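PDB 6DLH: alpha-1,4-endofucoidanase from Mariniflexile fucanivorans, which cleaves alpha-1,4 linkages within fucoidan as a retaining endo-hydrolase of family GH107, its catalytic domain being followed by Ig-like domains, and binds calcium ions. Local coordinates for residues A[344-348]-A[400-405]; A[350-354]-A[381-387]. All coordinates share one frame; numbering follows the deposited sequence.

Contact 1: residues A[344-348]-A[400-405]; sequences PKQST and YALNQF
Q346 reaches from the loop 344-348 to the helix segment 400-405, and its amide meets that of Q404. From CB the chain runs straight out: CG stands anti to the backbone N (chi1 -177°) and the rest is extended, so the full length of a glutamine is spent in bridging the gap. CG passes 3.6 Å from OE1 of Q404 and lies near the plane of the Y400 ring, at its edge. CD then comes alongside the methyl of A401, 3.8 Å from its CB; the smallness of alanine lets the amide lie close to the helix backbone. At the tip NE2 gives its hydrogen to OE1 of Q404 at 3.0 Å. The bond is almost straight (175°) and arrives on a lone pair, and the two amides are nearly coplanar, 14° apart. The other branch, OE1, is 4.1 Å from CD1 at the edge of the F405 ring and is a buried acceptor with no polar partner in the model. Helix 399-415 comes after 377-379, the last strand in chain order of the catalytic domain's parallel (beta/alpha)-barrel sheet, and a connection holding the short strand 394-395. Q404 NE2 bonds to L359 O and to OD1 of D361, at the start of helix 361-372. Cut back to an alanine here, Q346 would probably leave OE1 of Q404 without this donor and open a gap beside the A401 methyl. One residue on, CB of S347 lies 3.1 Å from OH of Y400, whose hydrogen-bond partner is the carbonyl oxygen of G354.

Contact 2: residues A[350-354]-A[381-387]; sequences SWNAG and GTPLVRT
P383 lays its ring against the backbone of A353 and G354, with P383 CB 3.4 Å from A353 C and P383 CG beside the carbonyl oxygen of G354. A compact, nonpolar proline ring suits this place because the loop meets it with peptide rather than with a side chain. One residue on, the amide of L384 donates to the carbonyl oxygen of N352 at 2.9 Å, a nearly straight bond (169°) whose donor stands 39° out of the carbonyl plane. The same oxygen receives a CA-H...O contact from P383, 3.4 Å from its CA, and has the T387 methyl CG2 nearby. That methyl also touches N352 ND2 at 3.7 Å, where the two side chains pass at a slant. N352 ND2 has its polar partners elsewhere, in E53 OE2 and L51 O. At the other end W351 meets CA of G381 with the CD1 edge of its indole, the carbon lying near the ring plane, while its NE1 is bonded to F343 O. G381 suits its place, since a CB there would probably run into the carbonyl oxygen of W351, though the model is tight at this point. G354 has backbone angles that would jam a side chain against the preceding carbonyl. Within the loop, S350 OG gives a hydrogen to A353 O (2.8 Å). Past L384 the second segment makes a classic beta bulge, V385 and R386 both facing V394. A water joins G354 N (2.9 Å) to L384 O (2.8 Å). The two loops, which follow neighbouring strands of the barrel, are thus joined mostly through peptide groups, so the contact probably depends more on backbone shape, set by glycines and a proline, than on long or charged side chains.

In the fold
Following the chain from the N terminus, strand 341-342 of the barrel leads into 344-348 and then 350-354, both within one loop before helix 361-372. Strand 377-379 comes next, with 381-387 directly after it, and helix 399-415 supplies 400-405 later. Contact 2 therefore closes the shorter loop, around helix 361-372, and is nested inside the longer one closed by contact 1. Their centres are 9 Å apart and they adjoin: P344 O lies 2.8 Å from G381 N, a probable hydrogen bond, and F405 CE1 packs 3.5 Å from T382 CG2. Together they tie the ends of two adjacent parallel strands to the helix that follows them.

Contact 1: residues A[344-348]-A[400-405]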
# COMPACT_ATOMS: atom_id res chain seq x y z
N PRO A 344 10.59 13.39 -9.28
CA PRO A 344 11.02 14.33 -8.24
C PRO A 344 10.30 14.12 -6.90
O PRO A 344 9.33 13.36 -6.84
CB PRO A 344 10.61 15.68 -8.84
CG PRO A 344 9.34 15.35 -9.61
CD PRO A 344 9.58 13.97 -10.18
N LYS A 345 10.79 14.79 -5.85
CA LYS A 345 10.13 14.81 -4.55
C LYS A 345 9.50 16.18 -4.34
O LYS A 345 10.12 17.20 -4.64
CB LYS A 345 11.13 14.72 -3.39
CG LYS A 345 12.33 13.80 -3.58
CD LYS A 345 13.31 13.94 -2.43
CE LYS A 345 14.72 13.59 -2.85
NZ LYS A 345 15.58 13.33 -1.67
N GLN A 346 8.31 16.19 -3.74
CA GLN A 346 7.57 17.43 -3.50
C GLN A 346 7.99 18.06 -2.17
O GLN A 346 8.02 19.28 -2.06
CB GLN A 346 6.06 17.15 -3.54
CG GLN A 346 5.20 18.40 -3.38
CD GLN A 346 3.75 18.09 -3.66
OE1 GLN A 346 3.34 16.93 -3.73
NE2 GLN A 346 2.97 19.14 -3.84
N SER A 347 8.31 17.23 -1.17
CA SER A 347 8.75 17.70 0.14
C SER A 347 10.27 17.88 0.13
O SER A 347 10.94 17.43 -0.79
CB SER A 347 8.38 16.73 1.22
OG SER A 347 9.42 15.77 1.42
N THR A 348 10.78 18.50 1.20
CA THR A 348 12.21 18.73 1.37
C THR A 348 12.92 17.48 1.87
O THR A 348 14.15 17.47 1.94
CB THR A 348 12.48 19.88 2.36
OG1 THR A 348 11.88 19.54 3.61
CG2 THR A 348 11.96 21.23 1.91
N TYR A 400 -0.41 20.87 2.29
CA TYR A 400 0.31 21.70 1.32
C TYR A 400 0.41 21.00 -0.04
O TYR A 400 0.37 21.66 -1.08
CB TYR A 400 1.68 22.17 1.82
CG TYR A 400 2.76 21.13 1.81
CD1 TYR A 400 3.40 20.77 0.64
CD2 TYR A 400 3.13 20.50 2.99
CE1 TYR A 400 4.38 19.78 0.63
CE2 TYR A 400 4.13 19.53 3.00
CZ TYR A 400 4.76 19.19 1.82
OH TYR A 400 5.74 18.24 1.85
N ALA A 401 0.55 19.68 -0.02
CA ALA A 401 0.72 18.94 -1.27
C ALA A 401 -0.57 19.01 -2.08
O ALA A 401 -0.51 19.24 -3.29
CB ALA A 401 1.14 17.51 -0.99
N LEU A 402 -1.72 18.87 -1.40
CA LEU A 402 -3.03 19.04 -2.02
C LEU A 402 -3.13 20.45 -2.60
O LEU A 402 -3.51 20.62 -3.76
CB LEU A 402 -4.14 18.76 -1.00
CG LEU A 402 -5.58 18.90 -1.52
CD1 LEU A 402 -5.86 17.91 -2.64
CD2 LEU A 402 -6.60 18.70 -0.41
N ASN A 403 -2.75 21.46 -1.80
CA ASN A 403 -2.74 22.85 -2.22
C ASN A 403 -2.01 22.99 -3.56
O ASN A 403 -2.57 23.50 -4.53
CB ASN A 403 -2.12 23.74 -1.14
CG ASN A 403 -1.87 25.16 -1.58
OD1 ASN A 403 -2.82 25.92 -1.77
ND2 ASN A 403 -0.61 25.54 -1.73
N GLN A 404 -0.76 22.49 -3.62
CA GLN A 404 0.07 22.66 -4.80
C GLN A 404 -0.52 21.93 -6.01
O GLN A 404 -0.54 22.47 -7.12
CB GLN A 404 1.52 22.24 -4.50
CG GLN A 404 2.17 23.05 -3.39
CD GLN A 404 3.68 22.95 -3.39
OE1 GLN A 404 4.25 21.86 -3.53
NE2 GLN A 404 4.34 24.08 -3.21
N PHE A 405 -1.01 20.70 -5.78
CA PHE A 405 -1.64 19.88 -6.80
C PHE A 405 -2.92 20.52 -7.33
O PHE A 405 -3.20 20.45 -8.53
CB PHE A 405 -1.83 18.44 -6.30
CG PHE A 405 -0.91 17.46 -6.99
CD1 PHE A 405 0.40 17.29 -6.58
CD2 PHE A 405 -1.35 16.74 -8.10
CE1 PHE A 405 1.25 16.42 -7.25
CE2 PHE A 405 -0.50 15.87 -8.76
CZ PHE A 405 0.80 15.70 -8.33
O HOH W 1 6.98 21.60 -3.48

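Contact 2: residues A[350-354]-A[381-387]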
# COMPACT_ATOMS: atom_id res chain seq x y z
N SER A 350 11.67 13.58 1.74
CA SER A 350 11.61 12.26 1.14
C SER A 350 10.58 12.23 0.01
O SER A 350 9.94 13.24 -0.27
CB SER A 350 11.33 11.20 2.17
OG SER A 350 10.04 11.37 2.72
N TRP A 351 10.44 11.06 -0.63
CA TRP A 351 9.54 10.92 -1.76
C TRP A 351 8.08 10.80 -1.31
O TRP A 351 7.19 11.24 -2.03
CB TRP A 351 9.94 9.75 -2.68
CG TRP A 351 10.92 10.14 -3.75
CD1 TRP A 351 10.63 10.66 -4.98
CD2 TRP A 351 12.36 10.09 -3.67
NE1 TRP A 351 11.78 10.93 -5.67
CE2 TRP A 351 12.86 10.59 -4.90
CE3 TRP A 351 13.27 9.68 -2.68
CZ2 TRP A 351 14.22 10.68 -5.17
CZ3 TRP A 351 14.62 9.77 -2.95
CH2 TRP A 351 15.09 10.26 -4.18
N ASN A 352 7.83 10.22 -0.13
CA ASN A 352 6.49 9.74 0.17
C ASN A 352 5.91 10.44 1.40
O ASN A 352 4.77 10.20 1.77
CB ASN A 352 6.46 8.22 0.34
CG ASN A 352 7.18 7.76 1.59
OD1 ASN A 352 8.19 8.34 1.98
ND2 ASN A 352 6.68 6.71 2.22
N ALA A 353 6.71 11.32 2.01
CA ALA A 353 6.33 12.00 3.24
C ALA A 353 7.16 13.26 3.37
O ALA A 353 8.11 13.46 2.61
CB ALA A 353 6.54 11.07 4.41
N GLY A 354 6.81 14.12 4.34
CA GLY A 354 7.57 15.34 4.56
C GLY A 354 6.67 16.55 4.80
O GLY A 354 5.74 16.81 4.05
N GLY A 381 6.72 12.65 -6.22
CA GLY A 381 6.76 12.08 -4.89
C GLY A 381 5.92 12.96 -3.96
O GLY A 381 6.45 13.91 -3.38
N THR A 382 4.63 12.62 -3.84
CA THR A 382 3.65 13.37 -3.08
C THR A 382 3.63 12.87 -1.64
O THR A 382 3.41 11.68 -1.41
CB THR A 382 2.25 13.21 -3.70
OG1 THR A 382 1.95 11.82 -3.82
CG2 THR A 382 2.13 13.89 -5.05
N PRO A 383 3.83 13.74 -0.63
CA PRO A 383 3.91 13.30 0.77
C PRO A 383 2.56 13.06 1.46
O PRO A 383 1.65 13.89 1.40
CB PRO A 383 4.61 14.48 1.45
CG PRO A 383 4.16 15.70 0.65
CD PRO A 383 4.01 15.20 -0.77
N LEU A 384 2.46 11.92 2.15
CA LEU A 384 1.35 11.64 3.04
C LEU A 384 1.72 12.12 4.44
O LEU A 384 2.90 12.34 4.72
CB LEU A 384 1.07 10.14 3.02
CG LEU A 384 0.83 9.54 1.64
CD1 LEU A 384 0.69 8.02 1.73
CD2 LEU A 384 -0.39 10.16 0.96
N VAL A 385 0.72 12.26 5.31
CA VAL A 385 0.94 12.84 6.63
C VAL A 385 1.79 11.93 7.52
O VAL A 385 2.72 12.40 8.18
CB VAL A 385 -0.40 13.23 7.30
CG1 VAL A 385 -0.28 13.46 8.80
CG2 VAL A 385 -1.02 14.45 6.61
N ARG A 386 1.47 10.63 7.57
CA ARG A 386 2.21 9.68 8.40
C ARG A 386 2.15 8.30 7.76
O ARG A 386 1.09 7.67 7.69
CB ARG A 386 1.66 9.70 9.83
CG ARG A 386 2.59 9.09 10.87
CD ARG A 386 1.96 8.93 12.25
NE ARG A 386 1.50 10.19 12.82
CZ ARG A 386 0.23 10.48 13.08
NH1 ARG A 386 -0.69 9.53 13.09
NH2 ARG A 386 -0.11 11.73 13.33
N THR A 387 3.30 7.81 7.31
CA THR A 387 3.32 6.65 6.44
C THR A 387 3.56 5.35 7.21
O THR A 387 3.25 4.28 6.70
CB THR A 387 4.34 6.83 5.31
OG1 THR A 387 5.59 7.11 5.94
CG2 THR A 387 3.96 7.93 4.34
O HOH W 2 7.59 14.32 -0.89
O HOH W 3 4.65 13.87 6.25